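Local structure of succinylglutamate desuccinylase (Vibrio parahaemolyticus, 2BCO) at residues E191-S196 / K255-Y260; K259-R264 / M326-K331; F287-V292 / K304-A309. The protein probably hydrolyses N-succinylglutamate to succinate and glutamate, the last step of arginine degradation by the arginine succinyltransferase pathway, with one zinc ion per subunit. All blocks are in the same frame, centred on the assembly; numbering follows the deposited sequence.

In the fold
The three contacts show how a C-terminal domain can be built outward from a catalytic domain. Interaction 1 pairs strand 192-195 of the zinc-dependent catalytic domain with strand 258-267, which goes on to form interaction 2 with strand 322-335; their centres lie about 9 Å apart, and Lys259 and Tyr260 belong to both. Interaction 3, centred about 12 Å from interaction 2 and about 20 Å from interaction 1, is formed by residues between the two strands of interaction 2 and meets it through the Arg264-Glu308 salt bridge. Interaction 1 is nearest the active site: the Leu194 side chain is about 8 Å from that of Glu219, the predicted catalytic residue, and about 13 Å from the zinc ion.

Interaction 1 (E191-S196 / K255-Y260); sequences EAVLLS and KPCIKY
Val193 and Tyr260 belong to neighbouring parallel strands, a pairing that joins strand 192-195, in the catalytic-domain region, to strand 258-267, at the start of the AstE/AspA hybrid region. Backbone bonds set the register, Ala192 beside Ile258 and Leu194 beside Tyr260. Val193 uses both of its polar backbone atoms: its N donates to Ile258 O at 2.8 Å, while its O accepts from Tyr260 N. Ile258 N to Glu191 O opens the series and Leu195 N to Tyr260 O closes it, the latter donor lying 41° out of the carbonyl plane.

Apolar packing differs on the two faces. With Ala192, Leu194 and Ile258, the Tyr260 side chain occupies one of them; its CG lies anti to the carbonyl carbon (chi1 -74°), which swings the ring alongside Ala192, so that Ala192 CB meets its edge in plane at CE2, 3.5 Å away. Tyr260 OH is hydrogen-bonded to His163 NE2. On the face of Val193 and Lys259, Leu185 of helix 179-188 packs on both Val193 and Cys257. Lys259 curls back there, giving NZ to Cys257 O at 2.7 Å, and Cys257 SG sits against Val193 CG2 at 3.3 Å.

Interaction 2 (K259-R264 / M326-K331); sequences KYRVSR and MVCEVK
Two consecutive residues, Ser263 and Arg264, face the single residue Met326, a selenomethionine in this crystal, and the antiparallel register slips by one. Met326 O receives both amides: Arg264 N at 3.2 Å in a well-directed bond, and Ser263 N in a weak one bent to 123°. Met326 N returns a bond to Arg264 O. Before the bulge, Arg261 and Cys328 form a hydrogen-bonded pair, and Val330 N reaches Lys259 O.

The arginines spread over their neighbours. Arg261 runs extended from CG to NE, crossing Val330 at about a right angle with CD 3.4 Å from Val330 CG2, and sets one guanidinium face over Cys328 SG, 3.6 Å below the centre of the group. Arg264 lies alongside Met326, pointing the same way, its guanidinium face over Met326 CG; its NE is held in a salt bridge by Glu308. At the other end the Tyr260 ring and the Glu329 carboxylate stand 86° apart; a water 2.8 Å from Tyr260 OH, which also bonds His163, donates to Glu329 OE1. With its one-residue slip opposite Met326, this is a classic beta bulge, set in an antiparallel pair of the AstE/AspA barrel-sandwich hybrid domain.

Interaction 3 (F287-V292 / K304-A309); sequences FVHGEV and KNDNEA
Phe287 N donates to Glu308 O at 3.1 Å, and this backbone bond marks the packed end of a contact between two irregular segments, just beyond the antiparallel strands 285-286 and 309-311. Phe287 is buried: its ring stacks on that of Phe293 and also touches Phe277 and Ala303. Glu308 is buried as well, and each of its carboxylate oxygens has a partner. OE1 takes the backbone N of Lys304 at 2.7 Å, a donor above the carboxylate plane, so that the side chain bridges the bend of its own segment, while OE2 faces the arginine of interaction 2.

The opposite end, toward solvent, is more open, with one good and one weak bond to Asp306. A type II beta turn from Val288 to Glu291 brings His289 against Asp306, and all four residues Val288, His289, Gly290 and Asp306 are exposed; glycine suits the positive phi of the turn. Asp306 OD2 is the meeting point. It accepts His289 N at 3.0 Å from 49° above the carboxylate plane, and ND1 of the same residue in a weak bond of 3.4 Å. Having CG between backbone N and carbonyl carbon (chi1 65°) folds the imidazole toward Asp306, whose OD2 lies at the ring edge, with ring and carboxylate planes 66° apart. Val288 CG1 lies 3.5 Å from the same oxygen.

The turn is tied within itself too, by Glu291 N to Val288 O at 3.0 Å and Val288 N to Glu291 OE1 at 3.2 Å, and backbone bonds join Gly290 and Glu291 to Ala303. Carboxylates thus receive backbone amides at both ends, and the negative charge of Asp306 could modestly favour a protonated His289.

Interaction 1 (E191-S196 / K255-Y260)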
loop_
_atom_site.group_PDB
_atom_site.type_symbol
_atom_site.label_atom_id
_atom_site.label_comp_id
_atom_site.label_asym_id
_atom_site.label_seq_id
_atom_site.Cartn_x
_atom_site.Cartn_y
_atom_site.Cartn_z
ATOM N N GLU A 191 6.503 0.139 -11.913
ATOM C CA GLU A 191 7.892 -0.003 -12.316
ATOM C C GLU A 191 8.766 -0.966 -11.532
ATOM O O GLU A 191 9.661 -1.581 -12.104
ATOM C CB GLU A 191 8.533 1.380 -12.356
ATOM C CG GLU A 191 7.822 2.307 -13.335
ATOM C CD GLU A 191 8.309 3.735 -13.250
ATOM O OE1 GLU A 191 9.539 3.944 -13.320
ATOM O OE2 GLU A 191 7.463 4.652 -13.126
ATOM N N ALA A 192 8.517 -1.107 -10.235
ATOM C CA ALA A 192 9.329 -2.007 -9.437
ATOM C C ALA A 192 8.625 -2.504 -8.184
ATOM O O ALA A 192 7.715 -1.848 -7.666
ATOM C CB ALA A 192 10.627 -1.318 -9.052
ATOM N N VAL A 193 9.043 -3.682 -7.720
ATOM C CA VAL A 193 8.496 -4.261 -6.500
ATOM C C VAL A 193 9.647 -4.662 -5.587
ATOM O O VAL A 193 10.573 -5.348 -6.007
ATOM C CB VAL A 193 7.638 -5.512 -6.766
ATOM C CG1 VAL A 193 6.942 -5.938 -5.474
ATOM C CG2 VAL A 193 6.609 -5.213 -7.844
ATOM N N LEU A 194 9.592 -4.208 -4.344
ATOM C CA LEU A 194 10.621 -4.522 -3.361
ATOM C C LEU A 194 10.073 -5.680 -2.502
ATOM O O LEU A 194 8.989 -5.579 -1.925
ATOM C CB LEU A 194 10.891 -3.293 -2.481
ATOM C CG LEU A 194 12.218 -3.148 -1.719
ATOM C CD1 LEU A 194 11.957 -2.388 -0.426
ATOM C CD2 LEU A 194 12.840 -4.506 -1.416
ATOM N N LEU A 195 10.809 -6.784 -2.449
ATOM C CA LEU A 195 10.399 -7.936 -1.660
ATOM C C LEU A 195 11.027 -7.797 -0.273
ATOM O O LEU A 195 12.235 -7.941 -0.130
ATOM C CB LEU A 195 10.895 -9.222 -2.319
ATOM C CG LEU A 195 10.498 -9.434 -3.778
ATOM C CD1 LEU A 195 11.143 -10.699 -4.291
ATOM C CD2 LEU A 195 8.990 -9.506 -3.911
ATOM N N SER A 196 10.225 -7.506 0.745
ATOM C CA SER A 196 10.773 -7.358 2.094
ATOM C C SER A 196 11.418 -8.652 2.582
ATOM O O SER A 196 10.987 -9.740 2.207
ATOM C CB SER A 196 9.678 -6.954 3.081
ATOM O OG SER A 196 9.216 -5.641 2.833
ATOM N N LYS A 255 5.487 -5.583 -19.749
ATOM C CA LYS A 255 6.809 -6.022 -19.323
ATOM C C LYS A 255 6.861 -6.332 -17.828
ATOM O O LYS A 255 6.013 -5.873 -17.053
ATOM C CB LYS A 255 7.857 -4.952 -19.633
ATOM C CG LYS A 255 7.701 -3.666 -18.834
ATOM C CD LYS A 255 8.841 -2.699 -19.133
ATOM C CE LYS A 255 8.742 -1.433 -18.298
ATOM N NZ LYS A 255 9.894 -0.514 -18.538
ATOM N N PRO A 256 7.862 -7.124 -17.407
ATOM C CA PRO A 256 7.981 -7.456 -15.984
ATOM C C PRO A 256 8.510 -6.261 -15.198
ATOM O O PRO A 256 9.439 -5.581 -15.644
ATOM C CB PRO A 256 8.968 -8.618 -15.978
ATOM C CG PRO A 256 9.873 -8.291 -17.148
ATOM C CD PRO A 256 8.881 -7.832 -18.206
ATOM N N CYS A 257 7.904 -5.993 -14.045
ATOM C CA CYS A 257 8.371 -4.900 -13.203
ATOM C C CYS A 257 9.735 -5.333 -12.669
ATOM O O CYS A 257 10.033 -6.527 -12.615
ATOM C CB CYS A 257 7.401 -4.663 -12.040
ATOM S SG CYS A 257 7.121 -6.093 -10.969
ATOM N N ILE A 258 10.571 -4.377 -12.295
ATOM C CA ILE A 258 11.877 -4.719 -11.758
ATOM C C ILE A 258 11.677 -5.325 -10.361
ATOM O O ILE A 258 10.867 -4.827 -9.573
ATOM C CB ILE A 258 12.771 -3.467 -11.680
ATOM C CG1 ILE A 258 12.965 -2.897 -13.093
ATOM C CG2 ILE A 258 14.128 -3.814 -11.055
ATOM C CD1 ILE A 258 13.537 -1.501 -13.105
ATOM N N LYS A 259 12.393 -6.408 -10.072
ATOM C CA LYS A 259 12.280 -7.074 -8.779
ATOM C C LYS A 259 13.520 -6.739 -7.950
ATOM O O LYS A 259 14.653 -6.894 -8.416
ATOM C CB LYS A 259 12.188 -8.596 -8.964
ATOM C CG LYS A 259 11.198 -9.090 -10.031
ATOM C CD LYS A 259 9.744 -8.766 -9.680
ATOM C CE LYS A 259 8.767 -9.418 -10.663
ATOM N NZ LYS A 259 8.990 -8.998 -12.082
ATOM N N TYR A 260 13.302 -6.272 -6.724
ATOM C CA TYR A 260 14.399 -5.911 -5.830
ATOM C C TYR A 260 14.351 -6.788 -4.589
ATOM O O TYR A 260 13.311 -7.337 -4.256
ATOM C CB TYR A 260 14.284 -4.446 -5.390
ATOM C CG TYR A 260 14.651 -3.419 -6.440
ATOM C CD1 TYR A 260 15.985 -3.091 -6.690
ATOM C CD2 TYR A 260 13.669 -2.775 -7.182
ATOM C CE1 TYR A 260 16.330 -2.143 -7.660
ATOM C CE2 TYR A 260 14.003 -1.826 -8.151
ATOM C CZ TYR A 260 15.332 -1.515 -8.385
ATOM O OH TYR A 260 15.658 -0.575 -9.338
#

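Interaction 2 (K259-R264 / M326-K331)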
loop_
_atom_site.group_PDB
_atom_site.type_symbol
_atom_site.label_atom_id
_atom_site.label_comp_id
_atom_site.label_asym_id
_atom_site.label_seq_id
_atom_site.Cartn_x
_atom_site.Cartn_y
_atom_site.Cartn_z
ATOM N N LYS A 259 12.393 -6.408 -10.072
ATOM C CA LYS A 259 12.280 -7.074 -8.779
ATOM C C LYS A 259 13.520 -6.739 -7.950
ATOM O O LYS A 259 14.653 -6.894 -8.416
ATOM C CB LYS A 259 12.188 -8.596 -8.964
ATOM C CG LYS A 259 11.198 -9.090 -10.031
ATOM C CD LYS A 259 9.744 -8.766 -9.680
ATOM C CE LYS A 259 8.767 -9.418 -10.663
ATOM N NZ LYS A 259 8.990 -8.998 -12.082
ATOM N N TYR A 260 13.302 -6.272 -6.724
ATOM C CA TYR A 260 14.399 -5.911 -5.830
ATOM C C TYR A 260 14.351 -6.788 -4.589
ATOM O O TYR A 260 13.311 -7.337 -4.256
ATOM C CB TYR A 260 14.284 -4.446 -5.390
ATOM C CG TYR A 260 14.651 -3.419 -6.440
ATOM C CD1 TYR A 260 15.985 -3.091 -6.690
ATOM C CD2 TYR A 260 13.669 -2.775 -7.182
ATOM C CE1 TYR A 260 16.330 -2.143 -7.660
ATOM C CE2 TYR A 260 14.003 -1.826 -8.151
ATOM C CZ TYR A 260 15.332 -1.515 -8.385
ATOM O OH TYR A 260 15.658 -0.575 -9.338
ATOM N N ARG A 261 15.489 -6.927 -3.922
ATOM C CA ARG A 261 15.576 -7.693 -2.683
ATOM C C ARG A 261 16.369 -6.801 -1.744
ATOM O O ARG A 261 17.057 -5.884 -2.193
ATOM C CB ARG A 261 16.310 -9.030 -2.884
ATOM C CG ARG A 261 17.824 -8.936 -3.082
ATOM C CD ARG A 261 18.456 -10.337 -3.146
ATOM N NE ARG A 261 19.871 -10.321 -3.526
ATOM C CZ ARG A 261 20.866 -9.941 -2.732
ATOM N NH1 ARG A 261 20.621 -9.542 -1.494
ATOM N NH2 ARG A 261 22.114 -9.955 -3.184
ATOM N N VAL A 262 16.286 -7.058 -0.447
ATOM C CA VAL A 262 17.022 -6.236 0.502
ATOM C C VAL A 262 18.481 -6.677 0.664
ATOM O O VAL A 262 18.762 -7.724 1.241
ATOM C CB VAL A 262 16.326 -6.248 1.876
ATOM C CG1 VAL A 262 17.127 -5.423 2.880
ATOM C CG2 VAL A 262 14.905 -5.713 1.730
ATOM N N SER A 263 19.407 -5.878 0.136
ATOM C CA SER A 263 20.830 -6.186 0.250
ATOM C C SER A 263 21.160 -6.217 1.727
ATOM O O SER A 263 21.689 -7.202 2.233
ATOM C CB SER A 263 21.676 -5.117 -0.445
ATOM O OG SER A 263 21.348 -5.024 -1.820
ATOM N N ARG A 264 20.850 -5.123 2.415
ATOM C CA ARG A 264 21.073 -5.032 3.848
ATOM C C ARG A 264 20.229 -3.935 4.472
ATOM O O ARG A 264 19.757 -3.022 3.789
ATOM C CB ARG A 264 22.559 -4.824 4.159
ATOM C CG ARG A 264 23.214 -3.638 3.491
ATOM C CD ARG A 264 24.715 -3.883 3.374
ATOM N NE ARG A 264 25.420 -2.748 2.788
ATOM C CZ ARG A 264 25.679 -1.617 3.434
ATOM N NH1 ARG A 264 25.295 -1.467 4.694
ATOM N NH2 ARG A 264 26.311 -0.632 2.816
HETATM N N MSE A 326 18.942 -0.997 1.902
HETATM C CA MSE A 326 19.857 -1.006 0.770
HETATM C C MSE A 326 19.317 -2.159 -0.059
HETATM O O MSE A 326 19.212 -3.284 0.424
HETATM C CB MSE A 326 21.290 -1.295 1.218
HETATM C CG MSE A 326 21.908 -0.228 2.108
HETATM SE SE MSE A 326 22.075 1.466 1.212
HETATM C CE MSE A 326 23.831 1.213 0.426
ATOM N N VAL A 327 18.953 -1.872 -1.297
ATOM C CA VAL A 327 18.387 -2.894 -2.160
ATOM C C VAL A 327 19.146 -3.048 -3.464
ATOM O O VAL A 327 19.984 -2.212 -3.808
ATOM C CB VAL A 327 16.929 -2.564 -2.476
ATOM C CG1 VAL A 327 16.167 -2.351 -1.175
ATOM C CG2 VAL A 327 16.855 -1.311 -3.343
ATOM N N CYS A 328 18.843 -4.122 -4.182
ATOM C CA CYS A 328 19.477 -4.404 -5.459
ATOM C C CYS A 328 18.585 -5.342 -6.247
ATOM O O CYS A 328 17.853 -6.146 -5.664
ATOM C CB CYS A 328 20.846 -5.057 -5.244
ATOM S SG CYS A 328 20.808 -6.625 -4.333
ATOM N N GLU A 329 18.631 -5.235 -7.568
ATOM C CA GLU A 329 17.821 -6.107 -8.409
ATOM C C GLU A 329 18.120 -7.559 -8.048
ATOM O O GLU A 329 19.226 -7.896 -7.613
ATOM C CB GLU A 329 18.131 -5.891 -9.893
ATOM C CG GLU A 329 17.811 -4.502 -10.409
ATOM C CD GLU A 329 17.698 -4.457 -11.925
ATOM O OE1 GLU A 329 17.607 -3.344 -12.484
ATOM O OE2 GLU A 329 17.690 -5.536 -12.555
ATOM N N VAL A 330 17.137 -8.427 -8.222
ATOM C CA VAL A 330 17.383 -9.812 -7.914
ATOM C C VAL A 330 16.895 -10.770 -8.991
ATOM O O VAL A 330 15.950 -10.476 -9.734
ATOM C CB VAL A 330 16.775 -10.193 -6.561
ATOM C CG1 VAL A 330 15.269 -10.214 -6.637
ATOM C CG2 VAL A 330 17.342 -11.537 -6.122
ATOM N N LYS A 331 17.575 -11.907 -9.086
ATOM C CA LYS A 331 17.225 -12.924 -10.059
ATOM C C LYS A 331 16.066 -13.680 -9.442
ATOM O O LYS A 331 16.209 -14.321 -8.403
ATOM C CB LYS A 331 18.407 -13.866 -10.312
ATOM C CG LYS A 331 18.197 -14.773 -11.521
ATOM C CD LYS A 331 19.354 -15.739 -11.743
ATOM C CE LYS A 331 19.125 -16.568 -12.997
ATOM N NZ LYS A 331 17.828 -17.302 -12.949
HETATM O O HOH W 1 17.519 -0.610 -11.397
#

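Interaction 3 (F287-V292 / K304-A309)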
loop_
_atom_site.group_PDB
_atom_site.type_symbol
_atom_site.label_atom_id
_atom_site.label_comp_id
_atom_site.label_asym_id
_atom_site.label_seq_id
_atom_site.Cartn_x
_atom_site.Cartn_y
_atom_site.Cartn_z
ATOM N N PHE A 287 24.568 3.688 -5.592
ATOM C CA PHE A 287 25.923 4.043 -5.200
ATOM C C PHE A 287 26.884 3.084 -5.879
ATOM O O PHE A 287 26.472 2.060 -6.415
ATOM C CB PHE A 287 26.102 3.939 -3.679
ATOM C CG PHE A 287 25.177 4.834 -2.892
ATOM C CD1 PHE A 287 24.001 4.331 -2.335
ATOM C CD2 PHE A 287 25.473 6.189 -2.717
ATOM C CE1 PHE A 287 23.132 5.167 -1.613
ATOM C CE2 PHE A 287 24.611 7.034 -1.999
ATOM C CZ PHE A 287 23.442 6.520 -1.449
ATOM N N VAL A 288 28.165 3.427 -5.865
ATOM C CA VAL A 288 29.184 2.576 -6.457
ATOM C C VAL A 288 29.839 1.862 -5.289
ATOM O O VAL A 288 29.786 2.355 -4.168
ATOM C CB VAL A 288 30.226 3.409 -7.228
ATOM C CG1 VAL A 288 31.354 2.518 -7.705
ATOM C CG2 VAL A 288 29.560 4.090 -8.422
ATOM N N HIS A 289 30.439 0.704 -5.537
ATOM C CA HIS A 289 31.074 -0.038 -4.458
ATOM C C HIS A 289 32.078 0.805 -3.677
ATOM O O HIS A 289 32.921 1.490 -4.258
ATOM C CB HIS A 289 31.761 -1.306 -4.991
ATOM C CG HIS A 289 32.912 -1.043 -5.914
ATOM N ND1 HIS A 289 32.781 -0.337 -7.092
ATOM C CD2 HIS A 289 34.211 -1.425 -5.848
ATOM C CE1 HIS A 289 33.948 -0.295 -7.710
ATOM N NE2 HIS A 289 34.832 -0.949 -6.976
ATOM N N GLY A 290 31.960 0.763 -2.352
ATOM C CA GLY A 290 32.869 1.503 -1.496
ATOM C C GLY A 290 32.580 2.983 -1.358
ATOM O O GLY A 290 33.337 3.700 -0.701
ATOM N N GLU A 291 31.505 3.459 -1.977
ATOM C CA GLU A 291 31.170 4.874 -1.870
ATOM C C GLU A 291 30.576 5.159 -0.492
ATOM O O GLU A 291 29.702 4.426 -0.022
ATOM C CB GLU A 291 30.159 5.275 -2.936
ATOM C CG GLU A 291 29.947 6.776 -3.015
ATOM C CD GLU A 291 28.807 7.153 -3.922
ATOM O OE1 GLU A 291 28.555 6.417 -4.902
ATOM O OE2 GLU A 291 28.167 8.193 -3.661
ATOM N N VAL A 292 31.063 6.210 0.160
ATOM C CA VAL A 292 30.552 6.574 1.475
ATOM C C VAL A 292 29.374 7.512 1.270
ATOM O O VAL A 292 29.430 8.410 0.434
ATOM C CB VAL A 292 31.632 7.281 2.330
ATOM C CG1 VAL A 292 32.835 6.360 2.510
ATOM C CG2 VAL A 292 32.057 8.580 1.670
ATOM N N LYS A 304 28.212 -1.846 -0.224
ATOM C CA LYS A 304 28.949 -3.103 -0.171
ATOM C C LYS A 304 29.161 -3.628 -1.588
ATOM O O LYS A 304 30.295 -3.783 -2.041
ATOM C CB LYS A 304 28.173 -4.132 0.664
ATOM C CG LYS A 304 29.007 -5.319 1.132
ATOM C CD LYS A 304 28.220 -6.222 2.081
ATOM C CE LYS A 304 27.218 -7.096 1.342
ATOM N NZ LYS A 304 27.902 -8.104 0.482
ATOM N N ASN A 305 28.062 -3.898 -2.285
ATOM C CA ASN A 305 28.130 -4.388 -3.658
ATOM C C ASN A 305 28.315 -3.193 -4.578
ATOM O O ASN A 305 28.717 -2.118 -4.138
ATOM C CB ASN A 305 26.841 -5.120 -4.027
ATOM C CG ASN A 305 26.647 -6.398 -3.234
ATOM O OD1 ASN A 305 25.613 -7.057 -3.343
ATOM N ND2 ASN A 305 27.645 -6.756 -2.432
ATOM N N ASP A 306 28.018 -3.380 -5.857
ATOM C CA ASP A 306 28.155 -2.303 -6.822
ATOM C C ASP A 306 26.767 -1.978 -7.369
ATOM O O ASP A 306 26.584 -1.004 -8.105
ATOM C CB ASP A 306 29.082 -2.746 -7.958
ATOM C CG ASP A 306 29.811 -1.582 -8.611
ATOM O OD1 ASP A 306 30.605 -1.836 -9.536
ATOM O OD2 ASP A 306 29.596 -0.424 -8.199
ATOM N N ASN A 307 25.789 -2.794 -6.985
ATOM C CA ASN A 307 24.419 -2.615 -7.448
ATOM C C ASN A 307 23.414 -2.234 -6.352
ATOM O O ASN A 307 22.216 -2.468 -6.500
ATOM C CB ASN A 307 23.946 -3.894 -8.150
ATOM C CG ASN A 307 24.878 -4.320 -9.276
ATOM O OD1 ASN A 307 26.002 -4.767 -9.035
ATOM N ND2 ASN A 307 24.415 -4.172 -10.512
ATOM N N GLU A 308 23.899 -1.644 -5.264
ATOM C CA GLU A 308 23.021 -1.242 -4.172
ATOM C C GLU A 308 22.419 0.143 -4.377
ATOM O O GLU A 308 23.027 1.026 -4.990
ATOM C CB GLU A 308 23.763 -1.256 -2.831
ATOM C CG GLU A 308 24.099 -2.633 -2.286
ATOM C CD GLU A 308 24.600 -2.572 -0.855
ATOM O OE1 GLU A 308 25.530 -1.787 -0.592
ATOM O OE2 GLU A 308 24.070 -3.297 0.012
ATOM N N ALA A 309 21.210 0.316 -3.862
ATOM C CA ALA A 309 20.507 1.584 -3.943
ATOM C C ALA A 309 19.869 1.765 -2.585
ATOM O O ALA A 309 19.540 0.791 -1.919
ATOM C CB ALA A 309 19.440 1.541 -5.036
#